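Local coordinates for uncharacterized protein (Sus scrofa, PDB 5BNF) that belongs to the ADP-ribosyl cyclase family as porcine CD38, a disulfide-rich protein that joins a helical part to a part built on a four-stranded parallel sheet, at residues K48-M62 and C131-K145. Numbering follows the deposited sequence.
Sequences KDPCSAREEDYDLLM and CNSNFVSVFWNLLSK
The disulfide between Cys51 and Cys131 ties the loop ahead of helix 59-64 to the loop that leads into helix 135-149, its two SG atoms 2.1 Å apart with a chi3 of -91°. Next to it, Ser133 grips the loop twice: its OG donates to Cys51 O at 2.6 Å, from above the carbonyl plane, and its own O receives Ala53 N. A water joins Pro50 O to Phe135 N, while Asn134 caps the helix, OD1 taking a nearly straight bond from Ser137 N and ND2 reaching back to Cys131 O. Ala53 CB sits over the centre of the Phe135 ring, 3.3 Å from its centroid, in a CH-pi contact. At the edge of that ring, in its plane, lies Tyr58 OH, which donates to Phe135 O at 2.6 Å and also bonds Trp111 NE1; the two bonds fix where the buried phenol sits. Phe139 points a ring edge at the Tyr58 face, with centroids 5.5 Å apart. Farther along, Leu142 spreads its methyls against Glu55 CG, and the Glu55 carboxylate meets Lys145 NZ in a salt bridge, 3.1 Å from OE2. Phe41 of helix 34-45 packs on Leu61 and Phe139, and Leu102 of helix 101-106 on Leu61, Met62 and Leu143. A disulfide beside an Asn N-cap thus joins the two loops in the helical part of the ADP-ribosyl cyclase fold.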
ATOM      1  N   LYS A  48      -9.593 -21.288  -2.592  1.00 35.77           N
ATOM      2  CA  LYS A  48     -10.075 -20.615  -3.792  1.00 31.26           C
ATOM      3  C   LYS A  48      -9.006 -20.634  -4.885  1.00 35.35           C
ATOM      4  O   LYS A  48      -7.809 -20.742  -4.601  1.00 26.83           O
ATOM      5  CB  LYS A  48     -10.444 -19.170  -3.483  1.00 32.43           C
ATOM      6  CG  LYS A  48     -11.610 -19.005  -2.527  1.00 35.58           C
ATOM      7  CD  LYS A  48     -11.886 -17.526  -2.273  1.00 47.15           C
ATOM      8  CE  LYS A  48     -13.084 -17.321  -1.348  1.00 57.35           C
ATOM      9  NZ  LYS A  48     -13.245 -15.900  -0.925  1.00 57.74           N
ATOM     10  N   ASP A  49      -9.447 -20.541  -6.135  1.00 30.25           N
ATOM     11  CA  ASP A  49      -8.538 -20.523  -7.264  1.00 31.53           C
ATOM     12  C   ASP A  49      -7.644 -19.304  -7.038  1.00 30.88           C
ATOM     13  O   ASP A  49      -8.135 -18.180  -6.969  1.00 28.63           O
ATOM     14  CB  ASP A  49      -9.336 -20.368  -8.559  1.00 31.42           C
ATOM     15  CG  ASP A  49      -8.474 -20.472  -9.792  1.00 38.27           C
ATOM     16  OD1 ASP A  49      -7.503 -19.691  -9.917  1.00 34.48           O
ATOM     17  OD2 ASP A  49      -8.772 -21.334 -10.641  1.00 46.73           O
ATOM     18  N   PRO A  50      -6.322 -19.507  -6.937  1.00 29.92           N
ATOM     19  CA  PRO A  50      -5.404 -18.387  -6.706  1.00 24.77           C
ATOM     20  C   PRO A  50      -5.344 -17.306  -7.783  1.00 23.62           C
ATOM     21  O   PRO A  50      -4.609 -16.336  -7.628  1.00 30.10           O
ATOM     22  CB  PRO A  50      -4.062 -19.084  -6.482  1.00 30.07           C
ATOM     23  CG  PRO A  50      -4.166 -20.278  -7.385  1.00 27.83           C
ATOM     24  CD  PRO A  50      -5.581 -20.767  -7.124  1.00 34.36           C
ATOM     25  N   CYS A  51      -6.114 -17.456  -8.862  1.00 26.89           N
ATOM     26  CA  CYS A  51      -6.128 -16.445  -9.931  1.00 27.43           C
ATOM     27  C   CYS A  51      -7.519 -15.841 -10.128  1.00 19.14           C
ATOM     28  O   CYS A  51      -7.767 -15.139 -11.096  1.00 27.82           O
ATOM     29  CB  CYS A  51      -5.629 -17.033 -11.265  1.00 19.06           C
ATOM     30  SG  CYS A  51      -3.808 -17.162 -11.462  1.00 25.53           S
ATOM     31  N   SER A  52      -8.413 -16.100  -9.184  1.00 32.27           N
ATOM     32  CA  SER A  52      -9.786 -15.611  -9.246  1.00 28.61           C
ATOM     33  C   SER A  52     -10.072 -14.517  -8.219  1.00 31.22           C
ATOM     34  O   SER A  52     -11.232 -14.206  -7.955  1.00 26.83           O
ATOM     35  CB  SER A  52     -10.740 -16.766  -8.978  1.00 35.02           C
ATOM     36  OG  SER A  52     -10.574 -17.211  -7.638  1.00 24.78           O
ATOM     37  N   ALA A  53      -9.029 -13.940  -7.632  1.00 27.11           N
ATOM     38  CA  ALA A  53      -9.225 -12.910  -6.619  1.00 33.67           C
ATOM     39  C   ALA A  53      -9.912 -11.652  -7.135  1.00 29.05           C
ATOM     40  O   ALA A  53      -9.593 -11.150  -8.207  1.00 29.66           O
ATOM     41  CB  ALA A  53      -7.886 -12.540  -5.974  1.00 20.83           C
ATOM     42  N   ARG A  54     -10.859 -11.156  -6.346  1.00 26.05           N
ATOM     43  CA  ARG A  54     -11.611  -9.943  -6.659  1.00 29.69           C
ATOM     44  C   ARG A  54     -11.555  -9.034  -5.437  1.00 27.61           C
ATOM     45  O   ARG A  54     -11.414  -9.510  -4.308  1.00 26.64           O
ATOM     46  CB  ARG A  54     -13.073 -10.284  -6.969  1.00 17.43           C
ATOM     47  CG  ARG A  54     -13.381 -10.463  -8.446  1.00 39.23           C
ATOM     48  CD  ARG A  54     -14.581 -11.381  -8.650  1.00 50.98           C
ATOM     49  NE  ARG A  54     -15.705 -11.066  -7.771  1.00 48.74           N
ATOM     50  CZ  ARG A  54     -16.409  -9.941  -7.824  1.00 46.29           C
ATOM     51  NH1 ARG A  54     -17.406  -9.757  -6.977  1.00 44.24           N
ATOM     52  NH2 ARG A  54     -16.125  -9.004  -8.720  1.00 34.98           N
ATOM     53  N   GLU A  55     -11.671  -7.730  -5.663  1.00 32.07           N
ATOM     54  CA  GLU A  55     -11.646  -6.755  -4.576  1.00 35.56           C
ATOM     55  C   GLU A  55     -12.680  -7.135  -3.521  1.00 35.14           C
ATOM     56  O   GLU A  55     -12.399  -7.153  -2.320  1.00 29.05           O
ATOM     57  CB  GLU A  55     -11.956  -5.366  -5.131  1.00 37.28           C
ATOM     58  CG  GLU A  55     -10.938  -4.313  -4.752  1.00 52.67           C
ATOM     59  CD  GLU A  55     -11.123  -3.022  -5.525  1.00 68.32           C
ATOM     60  OE1 GLU A  55     -12.252  -2.482  -5.528  1.00 50.43           O
ATOM     61  OE2 GLU A  55     -10.136  -2.546  -6.129  1.00 68.27           O
ATOM     62  N   GLU A  56     -13.872  -7.471  -4.000  1.00 33.38           N
ATOM     63  CA  GLU A  56     -14.993  -7.863  -3.152  1.00 33.16           C
ATOM     64  C   GLU A  56     -14.671  -8.940  -2.118  1.00 33.98           C
ATOM     65  O   GLU A  56     -15.201  -8.908  -1.007  1.00 34.08           O
ATOM     66  CB  GLU A  56     -16.155  -8.350  -4.021  1.00 43.41           C
ATOM     67  CG  GLU A  56     -16.830  -7.278  -4.880  1.00 45.69           C
ATOM     68  CD  GLU A  56     -15.889  -6.603  -5.861  1.00 50.74           C
ATOM     69  OE1 GLU A  56     -14.934  -7.254  -6.332  1.00 40.61           O
ATOM     70  OE2 GLU A  56     -16.117  -5.418  -6.174  1.00 63.61           O
ATOM     71  N   ASP A  57     -13.821  -9.899  -2.478  1.00 26.49           N
ATOM     72  CA  ASP A  57     -13.474 -10.968  -1.548  1.00 27.31           C
ATOM     73  C   ASP A  57     -12.889 -10.421  -0.256  1.00 35.19           C
ATOM     74  O   ASP A  57     -12.803 -11.138   0.737  1.00 42.82           O
ATOM     75  CB  ASP A  57     -12.468 -11.944  -2.173  1.00 27.11           C
ATOM     76  CG  ASP A  57     -13.005 -12.623  -3.422  1.00 35.11           C
ATOM     77  OD1 ASP A  57     -14.201 -12.968  -3.451  1.00 36.47           O
ATOM     78  OD2 ASP A  57     -12.226 -12.825  -4.376  1.00 40.83           O
ATOM     79  N   TYR A  58     -12.489  -9.154  -0.267  1.00 37.49           N
ATOM     80  CA  TYR A  58     -11.908  -8.546   0.923  1.00 41.84           C
ATOM     81  C   TYR A  58     -12.824  -7.554   1.641  1.00 44.04           C
ATOM     82  O   TYR A  58     -12.393  -6.885   2.582  1.00 45.04           O
ATOM     83  CB  TYR A  58     -10.598  -7.841   0.571  1.00 38.59           C
ATOM     84  CG  TYR A  58      -9.427  -8.756   0.285  1.00 30.35           C
ATOM     85  CD1 TYR A  58      -8.930  -9.615   1.258  1.00 32.83           C
ATOM     86  CD2 TYR A  58      -8.775  -8.712  -0.946  1.00 33.97           C
ATOM     87  CE1 TYR A  58      -7.802 -10.405   1.015  1.00 20.40           C
ATOM     88  CE2 TYR A  58      -7.653  -9.496  -1.198  1.00 21.99           C
ATOM     89  CZ  TYR A  58      -7.172 -10.338  -0.221  1.00 20.33           C
ATOM     90  OH  TYR A  58      -6.070 -11.123  -0.494  1.00 22.93           O
ATOM     91  N   ASP A  59     -14.078  -7.450   1.213  1.00 41.53           N
ATOM     92  CA  ASP A  59     -14.999  -6.519   1.860  1.00 43.72           C
ATOM     93  C   ASP A  59     -14.956  -6.686   3.375  1.00 43.53           C
ATOM     94  O   ASP A  59     -14.558  -5.777   4.100  1.00 43.93           O
ATOM     95  CB  ASP A  59     -16.432  -6.721   1.356  1.00 36.83           C
ATOM     96  CG  ASP A  59     -16.600  -6.320  -0.099  1.00 59.53           C
ATOM     97  OD1 ASP A  59     -15.782  -5.521  -0.601  1.00 84.70           O
ATOM     98  OD2 ASP A  59     -17.560  -6.794  -0.740  1.00 68.02           O
ATOM     99  N   LEU A  60     -15.349  -7.862   3.842  1.00 39.04           N
ATOM    100  CA  LEU A  60     -15.353  -8.159   5.265  1.00 47.46           C
ATOM    101  C   LEU A  60     -14.055  -7.688   5.912  1.00 49.03           C
ATOM    102  O   LEU A  60     -14.072  -6.989   6.922  1.00 52.08           O
ATOM    103  CB  LEU A  60     -15.519  -9.669   5.468  1.00 57.34           C
ATOM    104  CG  LEU A  60     -15.762 -10.268   6.863  1.00 70.44           C
ATOM    105  CD1 LEU A  60     -14.659  -9.878   7.808  1.00 72.38           C
ATOM    106  CD2 LEU A  60     -17.091  -9.786   7.411  1.00 85.67           C
ATOM    107  N   LEU A  61     -12.929  -8.077   5.327  1.00 47.70           N
ATOM    108  CA  LEU A  61     -11.631  -7.702   5.872  1.00 43.93           C
ATOM    109  C   LEU A  61     -11.380  -6.193   5.896  1.00 42.38           C
ATOM    110  O   LEU A  61     -10.829  -5.674   6.861  1.00 38.92           O
ATOM    111  CB  LEU A  61     -10.515  -8.398   5.094  1.00 42.31           C
ATOM    112  CG  LEU A  61      -9.102  -8.153   5.621  1.00 30.60           C
ATOM    113  CD1 LEU A  61      -8.999  -8.599   7.066  1.00 28.77           C
ATOM    114  CD2 LEU A  61      -8.117  -8.904   4.760  1.00 47.00           C
ATOM    115  N   MET A  62     -11.777  -5.488   4.843  1.00 38.86           N
ATOM    116  CA  MET A  62     -11.572  -4.045   4.788  1.00 46.82           C
ATOM    117  C   MET A  62     -12.493  -3.324   5.759  1.00 53.65           C
ATOM    118  O   MET A  62     -12.213  -2.205   6.186  1.00 55.46           O
ATOM    119  CB  MET A  62     -11.797  -3.531   3.364  1.00 41.19           C
ATOM    120  CG  MET A  62     -10.814  -4.115   2.375  1.00 41.59           C
ATOM    121  SD  MET A  62      -9.118  -3.866   2.929  1.00 49.95           S
ATOM    122  CE  MET A  62      -8.449  -2.953   1.589  1.00 63.49           C
ATOM    123  N   CYS A 131      -0.723 -13.757 -13.100  1.00 21.89           N
ATOM    124  CA  CYS A 131      -2.112 -13.349 -13.202  1.00 28.95           C
ATOM    125  C   CYS A 131      -2.320 -12.173 -12.257  1.00 30.11           C
ATOM    126  O   CYS A 131      -2.019 -12.244 -11.063  1.00 31.24           O
ATOM    127  CB  CYS A 131      -3.078 -14.520 -12.892  1.00 38.95           C
ATOM    128  SG  CYS A 131      -3.111 -15.248 -11.220  1.00 53.31           S
ATOM    129  N   ASN A 132      -2.812 -11.078 -12.820  1.00 24.09           N
ATOM    130  CA  ASN A 132      -3.056  -9.851 -12.076  1.00 25.63           C
ATOM    131  C   ASN A 132      -4.017 -10.045 -10.910  1.00 29.75           C
ATOM    132  O   ASN A 132      -3.840  -9.460  -9.833  1.00 19.36           O
ATOM    133  CB  ASN A 132      -3.597  -8.781 -13.023  1.00 25.86           C
ATOM    134  CG  ASN A 132      -3.771  -7.443 -12.347  1.00 31.52           C
ATOM    135  OD1 ASN A 132      -2.806  -6.857 -11.847  1.00 37.12           O
ATOM    136  ND2 ASN A 132      -5.002  -6.950 -12.322  1.00 23.99           N
ATOM    137  N   SER A 133      -5.028 -10.881 -11.125  1.00 18.53           N
ATOM    138  CA  SER A 133      -6.020 -11.155 -10.099  1.00 15.74           C
ATOM    139  C   SER A 133      -5.617 -12.278  -9.125  1.00 23.98           C
ATOM    140  O   SER A 133      -6.331 -13.273  -8.954  1.00 23.57           O
ATOM    141  CB  SER A 133      -7.378 -11.469 -10.753  1.00 18.40           C
ATOM    142  OG  SER A 133      -7.311 -12.636 -11.543  1.00 32.92           O
ATOM    143  N   ASN A 134      -4.454 -12.117  -8.502  1.00 26.18           N
ATOM    144  CA  ASN A 134      -3.979 -13.073  -7.507  1.00 23.06           C
ATOM    145  C   ASN A 134      -4.262 -12.378  -6.172  1.00 27.33           C
ATOM    146  O   ASN A 134      -4.319 -11.143  -6.101  1.00 29.26           O
ATOM    147  CB  ASN A 134      -2.477 -13.346  -7.683  1.00 23.31           C
ATOM    148  CG  ASN A 134      -1.607 -12.180  -7.238  1.00 20.59           C
ATOM    149  OD1 ASN A 134      -1.524 -11.880  -6.054  1.00 26.91           O
ATOM    150  ND2 ASN A 134      -0.962 -11.520  -8.190  1.00 16.50           N
ATOM    151  N   PHE A 135      -4.432 -13.149  -5.113  1.00 24.68           N
ATOM    152  CA  PHE A 135      -4.772 -12.566  -3.822  1.00 31.85           C
ATOM    153  C   PHE A 135      -3.828 -11.570  -3.134  1.00 27.47           C
ATOM    154  O   PHE A 135      -4.290 -10.744  -2.346  1.00 19.57           O
ATOM    155  CB  PHE A 135      -5.176 -13.688  -2.865  1.00 26.82           C
ATOM    156  CG  PHE A 135      -6.545 -14.233  -3.152  1.00 28.16           C
ATOM    157  CD1 PHE A 135      -7.677 -13.518  -2.779  1.00 17.76           C
ATOM    158  CD2 PHE A 135      -6.705 -15.424  -3.858  1.00 15.51           C
ATOM    159  CE1 PHE A 135      -8.955 -13.984  -3.107  1.00 33.71           C
ATOM    160  CE2 PHE A 135      -7.977 -15.894  -4.189  1.00 24.03           C
ATOM    161  CZ  PHE A 135      -9.101 -15.174  -3.816  1.00 35.74           C
ATOM    162  N   VAL A 136      -2.534 -11.614  -3.429  1.00 17.42           N
ATOM    163  CA  VAL A 136      -1.611 -10.665  -2.821  1.00 28.79           C
ATOM    164  C   VAL A 136      -1.712  -9.288  -3.492  1.00 31.83           C
ATOM    165  O   VAL A 136      -1.787  -8.248  -2.824  1.00 28.55           O
ATOM    166  CB  VAL A 136      -0.154 -11.176  -2.899  1.00 32.51           C
ATOM    167  CG1 VAL A 136       0.821 -10.068  -2.522  1.00 22.10           C
ATOM    168  CG2 VAL A 136       0.021 -12.339  -1.949  1.00 14.68           C
ATOM    169  N   SER A 137      -1.728  -9.285  -4.817  1.00 24.22           N
ATOM    170  CA  SER A 137      -1.810  -8.044  -5.558  1.00 22.30           C
ATOM    171  C   SER A 137      -3.146  -7.344  -5.364  1.00 29.70           C
ATOM    172  O   SER A 137      -3.196  -6.131  -5.170  1.00 32.01           O
ATOM    173  CB  SER A 137      -1.563  -8.309  -7.036  1.00 20.81           C
ATOM    174  OG  SER A 137      -0.267  -8.843  -7.217  1.00 23.94           O
ATOM    175  N   VAL A 138      -4.236  -8.096  -5.414  1.00 20.32           N
ATOM    176  CA  VAL A 138      -5.537  -7.480  -5.246  1.00 16.80           C
ATOM    177  C   VAL A 138      -5.627  -6.834  -3.881  1.00 13.80           C
ATOM    178  O   VAL A 138      -6.142  -5.730  -3.734  1.00 22.18           O
ATOM    179  CB  VAL A 138      -6.658  -8.490  -5.419  1.00 15.20           C
ATOM    180  CG1 VAL A 138      -7.961  -7.923  -4.890  1.00 17.32           C
ATOM    181  CG2 VAL A 138      -6.792  -8.826  -6.908  1.00 24.04           C
ATOM    182  N   PHE A 139      -5.110  -7.529  -2.884  1.00 21.58           N
ATOM    183  CA  PHE A 139      -5.108  -7.009  -1.540  1.00 28.27           C
ATOM    184  C   PHE A 139      -4.400  -5.653  -1.527  1.00 27.72           C
ATOM    185  O   PHE A 139      -5.014  -4.615  -1.284  1.00 35.62           O
ATOM    186  CB  PHE A 139      -4.371  -7.961  -0.614  1.00 25.39           C
ATOM    187  CG  PHE A 139      -4.157  -7.401   0.751  1.00 31.88           C
ATOM    188  CD1 PHE A 139      -5.209  -7.310   1.642  1.00 22.84           C
ATOM    189  CD2 PHE A 139      -2.913  -6.918   1.131  1.00 35.80           C
ATOM    190  CE1 PHE A 139      -5.023  -6.735   2.902  1.00 38.55           C
ATOM    191  CE2 PHE A 139      -2.722  -6.346   2.386  1.00 26.98           C
ATOM    192  CZ  PHE A 139      -3.776  -6.255   3.271  1.00 35.88           C
ATOM    193  N   TRP A 140      -3.103  -5.677  -1.802  1.00 26.71           N
ATOM    194  CA  TRP A 140      -2.309  -4.460  -1.804  1.00 30.48           C
ATOM    195  C   TRP A 140      -2.864  -3.365  -2.702  1.00 29.36           C
ATOM    196  O   TRP A 140      -2.773  -2.185  -2.374  1.00 31.05           O
ATOM    197  CB  TRP A 140      -0.868  -4.789  -2.180  1.00 24.44           C
ATOM    198  CG  TRP A 140      -0.167  -5.547  -1.102  1.00 23.00           C
ATOM    199  CD1 TRP A 140       0.236  -6.846  -1.142  1.00 33.69           C
ATOM    200  CD2 TRP A 140       0.204  -5.052   0.184  1.00 24.80           C
ATOM    201  NE1 TRP A 140       0.839  -7.194   0.041  1.00 40.50           N
ATOM    202  CE2 TRP A 140       0.834  -6.108   0.874  1.00 38.31           C
ATOM    203  CE3 TRP A 140       0.069  -3.814   0.823  1.00 24.49           C
ATOM    204  CZ2 TRP A 140       1.328  -5.968   2.171  1.00 45.51           C
ATOM    205  CZ3 TRP A 140       0.561  -3.674   2.114  1.00 31.06           C
ATOM    206  CH2 TRP A 140       1.183  -4.744   2.773  1.00 27.00           C
ATOM    207  N   ASN A 141      -3.448  -3.756  -3.829  1.00 28.37           N
ATOM    208  CA  ASN A 141      -4.029  -2.798  -4.757  1.00 27.53           C
ATOM    209  C   ASN A 141      -5.216  -2.101  -4.116  1.00 29.27           C
ATOM    210  O   ASN A 141      -5.388  -0.893  -4.260  1.00 29.71           O
ATOM    211  CB  ASN A 141      -4.492  -3.506  -6.018  1.00 41.02           C
ATOM    212  CG  ASN A 141      -3.967  -2.859  -7.265  1.00 61.43           C
ATOM    213  OD1 ASN A 141      -4.354  -1.741  -7.614  1.00 51.88           O
ATOM    214  ND2 ASN A 141      -3.066  -3.555  -7.950  1.00 62.56           N
ATOM    215  N   LEU A 142      -6.032  -2.871  -3.403  1.00 29.04           N
ATOM    216  CA  LEU A 142      -7.207  -2.330  -2.732  1.00 29.97           C
ATOM    217  C   LEU A 142      -6.835  -1.485  -1.503  1.00 36.40           C
ATOM    218  O   LEU A 142      -7.416  -0.429  -1.265  1.00 40.63           O
ATOM    219  CB  LEU A 142      -8.130  -3.473  -2.309  1.00 23.05           C
ATOM    220  CG  LEU A 142      -9.350  -3.107  -1.467  1.00 26.86           C
ATOM    221  CD1 LEU A 142     -10.184  -2.040  -2.187  1.00 25.30           C
ATOM    222  CD2 LEU A 142     -10.171  -4.360  -1.202  1.00 40.33           C
ATOM    223  N   LEU A 143      -5.865  -1.954  -0.729  1.00 23.69           N
ATOM    224  CA  LEU A 143      -5.430  -1.247   0.463  1.00 29.39           C
ATOM    225  C   LEU A 143      -4.947   0.146   0.076  1.00 33.18           C
ATOM    226  O   LEU A 143      -5.298   1.143   0.706  1.00 29.82           O
ATOM    227  CB  LEU A 143      -4.295  -2.012   1.148  1.00 12.11           C
ATOM    228  CG  LEU A 143      -4.139  -1.652   2.624  1.00 39.52           C
ATOM    229  CD1 LEU A 143      -5.486  -1.847   3.314  1.00 25.54           C
ATOM    230  CD2 LEU A 143      -3.060  -2.514   3.279  1.00 30.22           C
ATOM    231  N   SER A 144      -4.148   0.200  -0.984  1.00 38.03           N
ATOM    232  CA  SER A 144      -3.611   1.456  -1.474  1.00 27.81           C
ATOM    233  C   SER A 144      -4.732   2.376  -1.912  1.00 29.05           C
ATOM    234  O   SER A 144      -4.749   3.556  -1.565  1.00 31.85           O
ATOM    235  CB  SER A 144      -2.659   1.193  -2.634  1.00 21.80           C
ATOM    236  OG  SER A 144      -1.503   0.511  -2.179  1.00 22.21           O
ATOM    237  N   LYS A 145      -5.680   1.832  -2.665  1.00 29.96           N
ATOM    238  CA  LYS A 145      -6.808   2.620  -3.132  1.00 31.14           C
ATOM    239  C   LYS A 145      -7.555   3.234  -1.955  1.00 31.22           C
ATOM    240  O   LYS A 145      -7.858   4.421  -1.962  1.00 31.95           O
ATOM    241  CB  LYS A 145      -7.768   1.758  -3.947  1.00 27.49           C
ATOM    242  CG  LYS A 145      -9.004   2.509  -4.399  1.00 27.61           C
ATOM    243  CD  LYS A 145      -9.146   2.465  -5.907  1.00 33.75           C
ATOM    244  CE  LYS A 145     -10.510   1.928  -6.306  1.00 51.00           C
ATOM    245  NZ  LYS A 145     -10.714   0.519  -5.862  1.00 46.62           N
TER
HETATM  246  O   HOH W   1      -3.653 -15.853  -5.075  1.00 23.98           O